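Local structure of flagellar motor switch protein FliG (Helicobacter pylori 26695, 5WUJ) at residues Asp8-Ser11 against Met12-Ile16; Ile21-Gly24 against Glu25-Gly29; Ser44-Ile47 against Val48-Gly52; Gly52-Lys55 against Gln56-Ala59; Ala67-Ser71 against Asn72-Asn76. The protein forms, with its N-terminal domain seen here, part of the flagellar switch complex that meets chemotaxis proteins and motor components determining the direction of rotation. All coordinates share one frame; numbering follows the deposited sequence.

Contact 1: residues Asp8-Ser11 against Met12-Ile16; sequences DELS and MSEKI
Glu14 reaches back from the first turn of helix 12-23 to the two residues before it, Leu10 and Ser11, and its side chain can be followed atom by atom. CB sits over the end of the loop, 3.4 Å from the carbonyl O of Ser11, with Leu10 CD2 as an apolar neighbour. CG passes the Ser11 CB at 4.0 Å. It stands beside the backbone N of Glu14 (chi1 -54°), and from there the extended chain runs toward the loop rather than outward along the helix. CD then comes within 4.0 Å of Leu10 CD2, so a methyl group lies next to the carboxylate carbon. At the tip, OE1 accepts a hydrogen bond from Ser11 N at 2.7 Å. The bond is nearly straight (166°) and uses the anti lone pair, the one facing away from OE2. The same oxygen lies 3.3 Å from Leu10 CA.

Two further contacts tie the loop to the helix. Lys15 N donates to Ser11 O at 2.9 Å, an ordinary helical bond, and the aliphatic part of Lys15 lies against Leu10, with Lys15 CG 3.9 Å from Leu10 CB. The ammonium group of Lys15 continues past this point to a salt bridge with Glu64, while Leu10 also packs on Ile57 of helix 55-71. A serine at the N-cap whose backbone N-H is taken by a glutamate three residues on is one half of a capping box; the reciprocal bond from the serine hydroxyl is not made here.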
loop_
_atom_site.group_PDB
_atom_site.type_symbol
_atom_site.label_atom_id
_atom_site.label_comp_id
_atom_site.label_asym_id
_atom_site.label_seq_id
_atom_site.Cartn_x
_atom_site.Cartn_y
_atom_site.Cartn_z
ATOM N N ASP B 8 13.604 -0.729 -3.336
ATOM C CA ASP B 8 14.013 0.669 -3.295
ATOM C C ASP B 8 14.236 1.270 -4.674
ATOM O O ASP B 8 14.413 2.489 -4.776
ATOM C CB ASP B 8 15.284 0.828 -2.463
ATOM C CG ASP B 8 15.118 0.302 -1.060
ATOM O OD1 ASP B 8 13.986 0.375 -0.527
ATOM O OD2 ASP B 8 16.116 -0.191 -0.498
ATOM N N GLU B 9 14.234 0.461 -5.728
ATOM C CA GLU B 9 14.384 0.975 -7.078
ATOM C C GLU B 9 13.075 0.947 -7.857
ATOM O O GLU B 9 13.063 1.268 -9.049
ATOM C CB GLU B 9 15.471 0.196 -7.816
ATOM C CG GLU B 9 16.879 0.472 -7.289
ATOM C CD GLU B 9 17.305 1.924 -7.484
ATOM O OE1 GLU B 9 18.106 2.426 -6.667
ATOM O OE2 GLU B 9 16.836 2.566 -8.452
ATOM N N LEU B 10 11.975 0.570 -7.215
ATOM C CA LEU B 10 10.667 0.702 -7.844
ATOM C C LEU B 10 10.308 2.175 -7.989
ATOM O O LEU B 10 10.414 2.948 -7.037
ATOM C CB LEU B 10 9.594 -0.007 -7.020
ATOM C CG LEU B 10 9.599 -1.528 -6.986
ATOM C CD1 LEU B 10 8.521 -1.976 -6.019
ATOM C CD2 LEU B 10 9.377 -2.116 -8.382
ATOM N N SER B 11 9.893 2.573 -9.181
ATOM C CA SER B 11 9.343 3.906 -9.296
ATOM C C SER B 11 8.010 3.971 -8.564
ATOM O O SER B 11 7.405 2.949 -8.199
ATOM C CB SER B 11 9.162 4.287 -10.758
ATOM O OG SER B 11 10.429 4.363 -11.383
ATOM N N MET B 12 7.549 5.199 -8.340
ATOM C CA MET B 12 6.256 5.384 -7.697
ATOM C C MET B 12 5.136 4.786 -8.552
ATOM O O MET B 12 4.172 4.212 -8.029
ATOM C CB MET B 12 6.038 6.874 -7.423
ATOM C CG MET B 12 4.705 7.208 -6.789
ATOM S SD MET B 12 4.402 6.270 -5.263
ATOM C CE MET B 12 5.392 7.169 -4.080
ATOM N N SER B 13 5.281 4.871 -9.875
ATOM C CA SER B 13 4.310 4.277 -10.788
ATOM C C SER B 13 4.313 2.754 -10.690
ATOM O O SER B 13 3.257 2.117 -10.773
ATOM C CB SER B 13 4.606 4.744 -12.224
ATOM O OG SER B 13 4.251 3.779 -13.198
ATOM N N GLU B 14 5.490 2.152 -10.519
ATOM C CA GLU B 14 5.574 0.706 -10.288
ATOM C C GLU B 14 4.932 0.308 -8.970
ATOM O O GLU B 14 4.233 -0.712 -8.897
ATOM C CB GLU B 14 7.032 0.259 -10.316
ATOM C CG GLU B 14 7.724 0.703 -11.598
ATOM C CD GLU B 14 9.092 0.121 -11.745
ATOM O OE1 GLU B 14 10.031 0.623 -11.084
ATOM O OE2 GLU B 14 9.224 -0.835 -12.530
ATOM N N LYS B 15 5.171 1.090 -7.916
ATOM C CA LYS B 15 4.525 0.828 -6.633
ATOM C C LYS B 15 3.013 0.910 -6.761
ATOM O O LYS B 15 2.286 0.107 -6.163
ATOM C CB LYS B 15 5.010 1.822 -5.585
ATOM C CG LYS B 15 6.524 1.782 -5.329
ATOM C CD LYS B 15 6.828 2.414 -3.995
ATOM C CE LYS B 15 8.298 2.525 -3.718
ATOM N NZ LYS B 15 8.590 3.914 -3.280
ATOM N N ILE B 16 2.518 1.862 -7.554
ATOM C CA ILE B 16 1.071 2.017 -7.688
ATOM C C ILE B 16 0.471 0.825 -8.420
ATOM O O ILE B 16 -0.576 0.309 -8.025
ATOM C CB ILE B 16 0.746 3.349 -8.386
ATOM C CG1 ILE B 16 0.952 4.520 -7.422
ATOM C CG2 ILE B 16 -0.665 3.334 -8.954
ATOM C CD1 ILE B 16 1.132 5.881 -8.143
#

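Contact 2: residues Ile21-Gly24 against Glu25-Gly29; sequences IQVG and EDTTG
Val23 and Thr27 meet across the break between helices 12-23 and 25-32 with their side chains at about a right angle, Val23 CG2 lying 4.0 Å from Thr27 CG2. The same valine methyl reaches Thr28 at a slant, 3.8 Å from its OG1, so one branch of Val23 bridges two successive threonines. Thr28 carries OG1 beside its own backbone N (chi1 -67°), which turns the hydroxyl back toward the preceding turn, where it donates to Gly24 O at 2.8 Å. Thr28 N donates to the same oxygen at 3.0 Å. The two donors approach differently: the amide comes in the carbonyl plane, whereas the hydroxyl stands 46° out of it, and together they grip this single acceptor.

Thr27 faces another environment. Its backbone N donates to a water that in turn donates to Val23 O, at 2.8 Å and 2.7 Å respectively, so the solvent molecule joins the end of one helix to the first turn of the next. Thr27 OG1 and Val23 O each hydrogen-bond to a basic side chain of another protein's chain. The whole is a helix-to-helix turn in which a single glycine with positive phi (97°), Gly24, ends one helix and N-caps the next, followed by a familiar helical feature, a threonine hydroxyl bonded to the carbonyl four residues back.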
loop_
_atom_site.group_PDB
_atom_site.type_symbol
_atom_site.label_atom_id
_atom_site.label_comp_id
_atom_site.label_asym_id
_atom_site.label_seq_id
_atom_site.Cartn_x
_atom_site.Cartn_y
_atom_site.Cartn_z
ATOM N N ILE B 21 -2.529 -4.267 -8.505
ATOM C CA ILE B 21 -2.567 -5.718 -8.664
ATOM C C ILE B 21 -3.137 -6.375 -7.409
ATOM O O ILE B 21 -3.987 -7.267 -7.483
ATOM C CB ILE B 21 -1.157 -6.257 -8.984
ATOM C CG1 ILE B 21 -0.678 -5.834 -10.380
ATOM C CG2 ILE B 21 -1.095 -7.767 -8.776
ATOM C CD1 ILE B 21 0.843 -6.028 -10.607
ATOM N N GLN B 22 -2.687 -5.941 -6.235
ATOM C CA GLN B 22 -3.126 -6.603 -5.014
ATOM C C GLN B 22 -4.575 -6.274 -4.650
ATOM O O GLN B 22 -5.223 -7.075 -3.972
ATOM C CB GLN B 22 -2.202 -6.240 -3.864
ATOM C CG GLN B 22 -0.796 -6.782 -4.002
ATOM C CD GLN B 22 0.127 -6.129 -3.004
ATOM O OE1 GLN B 22 0.638 -5.022 -3.224
ATOM N NE2 GLN B 22 0.297 -6.775 -1.874
ATOM N N VAL B 23 -5.110 -5.113 -5.063
ATOM C CA VAL B 23 -6.510 -4.839 -4.721
ATOM C C VAL B 23 -7.485 -5.531 -5.664
ATOM O O VAL B 23 -8.672 -5.651 -5.337
ATOM C CB VAL B 23 -6.839 -3.331 -4.647
ATOM C CG1 VAL B 23 -6.012 -2.648 -3.548
ATOM C CG2 VAL B 23 -6.656 -2.635 -5.989
ATOM N N GLY B 24 -7.025 -6.035 -6.801
ATOM C CA GLY B 24 -7.876 -6.806 -7.684
ATOM C C GLY B 24 -8.451 -5.969 -8.822
ATOM O O GLY B 24 -8.429 -4.732 -8.816
ATOM N N GLU B 25 -8.998 -6.686 -9.810
ATOM C CA GLU B 25 -9.423 -6.058 -11.057
ATOM C C GLU B 25 -10.579 -5.085 -10.850
ATOM O O GLU B 25 -10.590 -4.000 -11.444
ATOM C CB GLU B 25 -9.818 -7.121 -12.081
ATOM C CG GLU B 25 -10.287 -6.490 -13.398
ATOM C CD GLU B 25 -10.263 -7.448 -14.574
ATOM O OE1 GLU B 25 -9.375 -8.327 -14.629
ATOM O OE2 GLU B 25 -11.130 -7.306 -15.456
ATOM N N ASP B 26 -11.572 -5.462 -10.038
ATOM C CA ASP B 26 -12.760 -4.624 -9.887
ATOM C C ASP B 26 -12.389 -3.249 -9.356
ATOM O O ASP B 26 -12.786 -2.225 -9.920
ATOM C CB ASP B 26 -13.774 -5.295 -8.961
ATOM C CG ASP B 26 -14.611 -6.333 -9.676
ATOM O OD1 ASP B 26 -15.275 -7.140 -8.985
ATOM O OD2 ASP B 26 -14.602 -6.342 -10.928
ATOM N N THR B 27 -11.609 -3.213 -8.280
ATOM C CA THR B 27 -11.217 -1.941 -7.685
ATOM C C THR B 27 -10.243 -1.196 -8.580
ATOM O O THR B 27 -10.311 0.032 -8.689
ATOM C CB THR B 27 -10.606 -2.195 -6.312
ATOM O OG1 THR B 27 -11.557 -2.894 -5.503
ATOM C CG2 THR B 27 -10.206 -0.897 -5.639
ATOM N N THR B 28 -9.342 -1.922 -9.243
ATOM C CA THR B 28 -8.441 -1.296 -10.205
ATOM C C THR B 28 -9.216 -0.621 -11.330
ATOM O O THR B 28 -8.932 0.523 -11.690
ATOM C CB THR B 28 -7.477 -2.333 -10.782
ATOM O OG1 THR B 28 -6.598 -2.783 -9.751
ATOM C CG2 THR B 28 -6.662 -1.709 -11.910
ATOM N N GLY B 29 -10.195 -1.325 -11.906
ATOM C CA GLY B 29 -11.029 -0.698 -12.921
ATOM C C GLY B 29 -11.651 0.600 -12.444
ATOM O O GLY B 29 -11.816 1.534 -13.227
HETATM O O HOH W 1 -11.058 -5.369 -6.569
#

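Contact 3: residues Ser44-Ile47 against Val48-Gly52; sequences SKQI and VQLNG
Gln46 and Gln49 bring two flat amides together, their planes inclined by 61°. Gln49 OE1 stands toward one face of the Gln46 amide, 3.4 Å from Gln46 OE1; both atoms are acceptors, so nothing bonds them. Off the opposite face lies Glu14 OE2 of helix 12-23. Lys45 CG lies over one face of the Gln49 amide, 3.9 Å from Gln49 CD, while Lys45 CE lies nearer its OE1 edge. These are i/i+3 (Gln46-Gln49) and i/i+4 (Lys45-Gln49) neighbours on the C-terminal turns of an alpha-helix, 37-50. Gln46 is bent at its second torsion (chi2 -60°), which folds the amide back along the helix, and its NE2 makes a weak hydrogen bond to Glu42. Gln46 also packs against helix 12-23 through Ser13, Glu14 and Ala17.

Leu50 completes this side of the helix, its CD1 at 4.0 Å from Gln46 CB. The backbone ladder binds the turns: Val48 N to Ser44 O, Gln49 N to Lys45 O, and Leu50 N to Gln46 O, the last a short 2.6 Å. It weakens as the chain leaves the helix, where Asn51 N reaches Ile47 O at 3.0 Å with an N-H...O angle of only 128°.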
loop_
_atom_site.group_PDB
_atom_site.type_symbol
_atom_site.label_atom_id
_atom_site.label_comp_id
_atom_site.label_asym_id
_atom_site.label_seq_id
_atom_site.Cartn_x
_atom_site.Cartn_y
_atom_site.Cartn_z
ATOM N N SER B 44 -1.196 0.615 -16.634
ATOM C CA SER B 44 -1.530 -0.652 -17.285
ATOM C C SER B 44 -0.280 -1.409 -17.701
ATOM O O SER B 44 -0.213 -2.640 -17.572
ATOM C CB SER B 44 -2.403 -0.396 -18.520
ATOM O OG SER B 44 -3.650 0.153 -18.145
ATOM N N LYS B 45 0.710 -0.687 -18.226
ATOM C CA LYS B 45 1.946 -1.325 -18.658
ATOM C C LYS B 45 2.650 -2.008 -17.492
ATOM O O LYS B 45 3.163 -3.124 -17.637
ATOM C CB LYS B 45 2.857 -0.288 -19.311
ATOM C CG LYS B 45 4.170 -0.831 -19.829
ATOM C CD LYS B 45 4.943 0.252 -20.578
ATOM C CE LYS B 45 6.342 0.432 -20.010
ATOM N NZ LYS B 45 6.411 1.537 -19.015
ATOM N N GLN B 46 2.680 -1.356 -16.327
ATOM C CA GLN B 46 3.378 -1.930 -15.183
ATOM C C GLN B 46 2.587 -3.062 -14.530
ATOM O O GLN B 46 3.183 -3.994 -13.981
ATOM C CB GLN B 46 3.690 -0.830 -14.167
ATOM C CG GLN B 46 4.543 0.308 -14.713
ATOM C CD GLN B 46 5.906 -0.156 -15.223
ATOM O OE1 GLN B 46 6.391 -1.240 -14.868
ATOM N NE2 GLN B 46 6.536 0.672 -16.055
ATOM N N ILE B 47 1.255 -3.003 -14.579
ATOM C CA ILE B 47 0.437 -4.113 -14.092
ATOM C C ILE B 47 0.773 -5.383 -14.859
ATOM O O ILE B 47 0.974 -6.452 -14.269
ATOM C CB ILE B 47 -1.057 -3.773 -14.219
ATOM C CG1 ILE B 47 -1.462 -2.717 -13.186
ATOM C CG2 ILE B 47 -1.913 -5.051 -14.153
ATOM C CD1 ILE B 47 -2.897 -2.209 -13.389
ATOM N N VAL B 48 0.846 -5.280 -16.190
ATOM C CA VAL B 48 1.186 -6.441 -17.006
ATOM C C VAL B 48 2.611 -6.888 -16.723
ATOM O O VAL B 48 2.903 -8.088 -16.686
ATOM C CB VAL B 48 0.988 -6.129 -18.503
ATOM C CG1 VAL B 48 1.438 -7.302 -19.353
ATOM C CG2 VAL B 48 -0.470 -5.775 -18.788
ATOM N N GLN B 49 3.516 -5.934 -16.497
ATOM C CA GLN B 49 4.921 -6.289 -16.342
ATOM C C GLN B 49 5.259 -6.746 -14.924
ATOM O O GLN B 49 6.190 -7.539 -14.753
ATOM C CB GLN B 49 5.805 -5.106 -16.759
ATOM C CG GLN B 49 5.938 -4.960 -18.277
ATOM C CD GLN B 49 6.638 -3.673 -18.718
ATOM O OE1 GLN B 49 6.739 -2.707 -17.956
ATOM N NE2 GLN B 49 7.115 -3.658 -19.965
ATOM N N LEU B 50 4.530 -6.274 -13.901
ATOM C CA LEU B 50 4.811 -6.640 -12.514
ATOM C C LEU B 50 3.876 -7.713 -11.960
ATOM O O LEU B 50 4.001 -8.068 -10.787
ATOM C CB LEU B 50 4.768 -5.400 -11.615
ATOM C CG LEU B 50 5.801 -4.347 -12.007
ATOM C CD1 LEU B 50 5.538 -3.036 -11.322
ATOM C CD2 LEU B 50 7.210 -4.851 -11.698
ATOM N N ASN B 51 2.945 -8.225 -12.766
ATOM C CA ASN B 51 2.175 -9.401 -12.384
ATOM C C ASN B 51 3.105 -10.470 -11.835
ATOM O O ASN B 51 4.115 -10.809 -12.455
ATOM C CB ASN B 51 1.409 -9.958 -13.591
ATOM C CG ASN B 51 -0.101 -9.938 -13.395
ATOM O OD1 ASN B 51 -0.597 -9.884 -12.268
ATOM N ND2 ASN B 51 -0.843 -9.988 -14.501
ATOM N N GLY B 52 2.772 -10.992 -10.663
ATOM C CA GLY B 52 3.626 -12.009 -10.079
ATOM C C GLY B 52 4.850 -11.502 -9.347
ATOM O O GLY B 52 5.780 -12.277 -9.114
#

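Contact 4: residues Gly52-Lys55 against Gln56-Ala59; sequences GTDK and QIGA
Thr53 CG2 touches Ile57 CG2 at 3.8 Å, the closest approach between two side chains here, and the two side chains meet at about a right angle. Thr53 CG2 is anti to its own N (chi1 -64° for OG1), which sets the methyl against isoleucine and leaves OG1 to turn the other way. Ile57 also extends CD1 to within 4.2 Å of Asp54 CB. Beneath these apolar touches run two helical hydrogen bonds, Gly58 N to Asp54 O at 3.1 Å and Ala59 N to Lys55 O at 2.8 Å, the first nearly straight (165°), the second more bent (154°).

Together they start helix 55-71, with Asp54 at the N-cap. Its carboxylate makes no capping bond within the turn; OD2 is instead held by Gln3 NE2 of helix 2-8, the helix that also packs against Ile57 through Gln3 and Gln6. On the loop side, Thr53 OG1 is bonded to Leu50 O at the end of helix 37-50, which helps fix the threonine and thereby its methyl. Farther out, the extended Lys55 leaves the turn altogether for the chain of another protein, where it finds an acidic side chain as salt-bridge partner and an aromatic one for a cation-pi contact; an aromatic side chain of that chain also packs on Ala59.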
loop_
_atom_site.group_PDB
_atom_site.type_symbol
_atom_site.label_atom_id
_atom_site.label_comp_id
_atom_site.label_asym_id
_atom_site.label_seq_id
_atom_site.Cartn_x
_atom_site.Cartn_y
_atom_site.Cartn_z
ATOM N N GLY B 52 2.772 -10.992 -10.663
ATOM C CA GLY B 52 3.626 -12.009 -10.079
ATOM C C GLY B 52 4.850 -11.502 -9.347
ATOM O O GLY B 52 5.780 -12.277 -9.114
ATOM N N THR B 53 4.885 -10.224 -8.973
ATOM C CA THR B 53 5.893 -9.755 -8.028
ATOM C C THR B 53 5.809 -10.555 -6.728
ATOM O O THR B 53 4.744 -11.059 -6.356
ATOM C CB THR B 53 5.690 -8.259 -7.768
ATOM O OG1 THR B 53 5.906 -7.537 -8.989
ATOM C CG2 THR B 53 6.630 -7.723 -6.682
ATOM N N ASP B 54 6.958 -10.715 -6.060
ATOM C CA ASP B 54 7.002 -11.337 -4.739
ATOM C C ASP B 54 5.944 -10.731 -3.825
ATOM O O ASP B 54 5.728 -9.514 -3.821
ATOM C CB ASP B 54 8.383 -11.149 -4.097
ATOM C CG ASP B 54 9.448 -12.048 -4.704
ATOM O OD1 ASP B 54 9.116 -12.868 -5.588
ATOM O OD2 ASP B 54 10.626 -11.920 -4.299
ATOM N N LYS B 55 5.276 -11.585 -3.047
ATOM C CA LYS B 55 4.244 -11.073 -2.155
ATOM C C LYS B 55 4.837 -10.212 -1.045
ATOM O O LYS B 55 4.181 -9.265 -0.595
ATOM C CB LYS B 55 3.407 -12.209 -1.561
ATOM C CG LYS B 55 2.057 -11.703 -1.041
ATOM C CD LYS B 55 1.378 -12.689 -0.103
ATOM C CE LYS B 55 -0.001 -12.179 0.315
ATOM N NZ LYS B 55 -0.756 -13.154 1.160
ATOM N N GLN B 56 6.065 -10.511 -0.597
ATOM C CA GLN B 56 6.686 -9.700 0.453
ATOM C C GLN B 56 6.968 -8.277 -0.032
ATOM O O GLN B 56 6.818 -7.315 0.729
ATOM C CB GLN B 56 7.974 -10.360 0.955
ATOM C CG GLN B 56 7.813 -11.809 1.438
ATOM C CD GLN B 56 8.231 -12.829 0.386
ATOM O OE1 GLN B 56 7.504 -13.084 -0.577
ATOM N NE2 GLN B 56 9.409 -13.418 0.568
ATOM N N ILE B 57 7.374 -8.120 -1.291
ATOM C CA ILE B 57 7.544 -6.783 -1.842
ATOM C C ILE B 57 6.198 -6.085 -1.962
ATOM O O ILE B 57 6.074 -4.888 -1.664
ATOM C CB ILE B 57 8.268 -6.855 -3.196
ATOM C CG1 ILE B 57 9.745 -7.220 -2.985
ATOM C CG2 ILE B 57 8.080 -5.537 -3.983
ATOM C CD1 ILE B 57 10.479 -7.567 -4.262
ATOM N N GLY B 58 5.166 -6.810 -2.400
ATOM C CA GLY B 58 3.838 -6.216 -2.434
ATOM C C GLY B 58 3.383 -5.752 -1.062
ATOM O O GLY B 58 2.827 -4.659 -0.914
ATOM N N ALA B 59 3.646 -6.570 -0.035
ATOM C CA ALA B 59 3.261 -6.227 1.330
ATOM C C ALA B 59 3.989 -4.983 1.807
ATOM O O ALA B 59 3.415 -4.156 2.524
ATOM C CB ALA B 59 3.560 -7.401 2.273
#

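Contact 5: residues Ala67-Ser71 against Asn72-Asn76; sequences AIFQS and NQYIN
Phe69 and Ile75 come together because Phe69 CG and Ile75 CG1 both lie beside their own backbone N (chi1 -65° for Phe69 and -66° for Ile75), which directs Ile75 CD1 onto the base of the phenylalanine. That methyl lies 3.6 Å from Phe69 CB and approaches the ring as well. Tyr74 flanks the same ring from the next position, Tyr74 CD2 standing 4.1 Å from Phe69 CD1 as the two side chains pass at a slant. On the far side of Ile75, Gln70 is folded at its second torsion, and the amide that results has NE2 3.5 Å from Ile75 CG2 while donating to Thr77 O.

The backbone explains why these side chains converge. Tyr74 N reaches Phe69 O at 2.9 Å, though weakly in its angle, and Gln73 N donates to Gln70 O at 3.3 Å. With Gln73 in the left-handed region (phi 75°), the first is the 6→1 bond, five residues apart, and the second the 5→2 bond inside it; they define a Schellman motif at the end of helix 55-71, and the Phe69-Tyr74 contact is the apolar pair that commonly accompanies it. Ile75 N adds a straighter bond to Phe69 O, at 3.2 Å, from above the carbonyl plane. Asn72 N meanwhile donates to Ile68 O in the usual helical way.

Phe69 O thus accepts from two successive amides, one weakly, so a carbonyl at the helix end finds its donors in the chain that turns away, while Phe69 packs its carbons against Tyr74 and Ile75 beside it.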
loop_
_atom_site.group_PDB
_atom_site.type_symbol
_atom_site.label_atom_id
_atom_site.label_comp_id
_atom_site.label_asym_id
_atom_site.label_seq_id
_atom_site.Cartn_x
_atom_site.Cartn_y
_atom_site.Cartn_z
ATOM N N ALA B 67 0.729 3.891 5.378
ATOM C CA ALA B 67 1.208 5.042 6.134
ATOM C C ALA B 67 0.789 6.353 5.473
ATOM O O ALA B 67 0.444 7.318 6.163
ATOM C CB ALA B 67 2.719 4.964 6.298
ATOM N N ILE B 68 0.792 6.399 4.139
ATOM C CA ILE B 68 0.347 7.599 3.421
ATOM C C ILE B 68 -1.122 7.897 3.719
ATOM O O ILE B 68 -1.502 9.045 3.997
ATOM C CB ILE B 68 0.583 7.423 1.910
ATOM C CG1 ILE B 68 2.080 7.452 1.597
ATOM C CG2 ILE B 68 -0.181 8.473 1.119
ATOM C CD1 ILE B 68 2.414 7.013 0.192
ATOM N N PHE B 69 -1.976 6.874 3.642
ATOM C CA PHE B 69 -3.395 7.080 3.890
ATOM C C PHE B 69 -3.671 7.415 5.356
ATOM O O PHE B 69 -4.591 8.189 5.649
ATOM C CB PHE B 69 -4.173 5.845 3.453
ATOM C CG PHE B 69 -4.117 5.585 1.976
ATOM C CD1 PHE B 69 -3.937 6.620 1.082
ATOM C CD2 PHE B 69 -4.266 4.308 1.476
ATOM C CE1 PHE B 69 -3.893 6.380 -0.284
ATOM C CE2 PHE B 69 -4.225 4.063 0.107
ATOM C CZ PHE B 69 -4.042 5.107 -0.775
ATOM N N GLN B 70 -2.902 6.849 6.291
ATOM C CA GLN B 70 -3.078 7.219 7.694
ATOM C C GLN B 70 -2.722 8.683 7.911
ATOM O O GLN B 70 -3.477 9.435 8.540
ATOM C CB GLN B 70 -2.222 6.329 8.600
ATOM C CG GLN B 70 -2.727 4.906 8.734
ATOM C CD GLN B 70 -3.819 4.775 9.781
ATOM O OE1 GLN B 70 -3.969 5.630 10.647
ATOM N NE2 GLN B 70 -4.586 3.697 9.705
ATOM N N SER B 71 -1.571 9.113 7.388
ATOM C CA SER B 71 -1.104 10.454 7.703
ATOM C C SER B 71 -1.914 11.538 7.001
ATOM O O SER B 71 -1.963 12.672 7.492
ATOM C CB SER B 71 0.387 10.576 7.378
ATOM O OG SER B 71 0.651 10.266 6.028
ATOM N N ASN B 72 -2.589 11.207 5.902
ATOM C CA ASN B 72 -3.418 12.164 5.184
ATOM C C ASN B 72 -4.907 11.992 5.445
ATOM O O ASN B 72 -5.701 12.652 4.782
ATOM C CB ASN B 72 -3.159 12.070 3.678
ATOM C CG ASN B 72 -1.743 12.470 3.307
ATOM O OD1 ASN B 72 -0.827 11.643 3.312
ATOM N ND2 ASN B 72 -1.552 13.750 2.998
ATOM N N GLN B 73 -5.309 11.109 6.365
ATOM C CA GLN B 73 -6.700 10.947 6.820
ATOM C C GLN B 73 -7.611 10.227 5.831
ATOM O O GLN B 73 -8.836 10.335 5.965
ATOM C CB GLN B 73 -7.376 12.290 7.142
ATOM C CG GLN B 73 -6.586 13.217 8.039
ATOM C CD GLN B 73 -6.700 12.832 9.494
ATOM O OE1 GLN B 73 -6.107 11.846 9.929
ATOM N NE2 GLN B 73 -7.463 13.613 10.260
ATOM N N TYR B 74 -7.085 9.531 4.825
ATOM C CA TYR B 74 -7.978 8.727 3.992
ATOM C C TYR B 74 -8.417 7.475 4.732
ATOM O O TYR B 74 -9.517 6.968 4.493
ATOM C CB TYR B 74 -7.312 8.366 2.669
ATOM C CG TYR B 74 -7.089 9.560 1.759
ATOM C CD1 TYR B 74 -8.113 10.075 0.981
ATOM C CD2 TYR B 74 -5.849 10.158 1.682
ATOM C CE1 TYR B 74 -7.903 11.160 0.165
ATOM C CE2 TYR B 74 -5.626 11.230 0.872
ATOM C CZ TYR B 74 -6.650 11.732 0.117
ATOM O OH TYR B 74 -6.392 12.807 -0.685
ATOM N N ILE B 75 -7.578 6.983 5.640
ATOM C CA ILE B 75 -7.883 5.847 6.503
ATOM C C ILE B 75 -7.824 6.336 7.942
ATOM O O ILE B 75 -6.784 6.836 8.389
ATOM C CB ILE B 75 -6.906 4.685 6.282
ATOM C CG1 ILE B 75 -7.078 4.123 4.877
ATOM C CG2 ILE B 75 -7.130 3.578 7.317
ATOM C CD1 ILE B 75 -6.079 3.023 4.537
ATOM N N ASN B 76 -8.943 6.208 8.661
ATOM C CA ASN B 76 -9.016 6.624 10.054
ATOM C C ASN B 76 -9.325 5.464 10.993
ATOM O O ASN B 76 -9.758 5.689 12.122
ATOM C CB ASN B 76 -10.049 7.737 10.220
ATOM C CG ASN B 76 -9.443 9.117 10.034
ATOM O OD1 ASN B 76 -8.912 9.707 10.979
ATOM N ND2 ASN B 76 -9.509 9.636 8.805
#

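All five contacts mark ends of helices in one all-helical domain, and they differ in which of the others they touch. Contacts 1 and 2 share helix 12-23 with centres about 17 Å apart, and contact 3 touches both: Glu14 O meets Leu50 CD1 at 3.6 Å, and Ile21 CD1 meets Ile47 O at 3.7 Å. Contact 4 begins at Gly52, where contact 3 ends, and touches contact 1 through Leu10 CD1 and Ile57 CG2 at 4.1 Å. Contact 5 touches none of the others; its nearest atoms are about 5 Å from contact 1, and it lies across the chain's centre from contact 3, about 26 Å between centres. Contacts 1, 2, 4 and 5 also border another protein's chain.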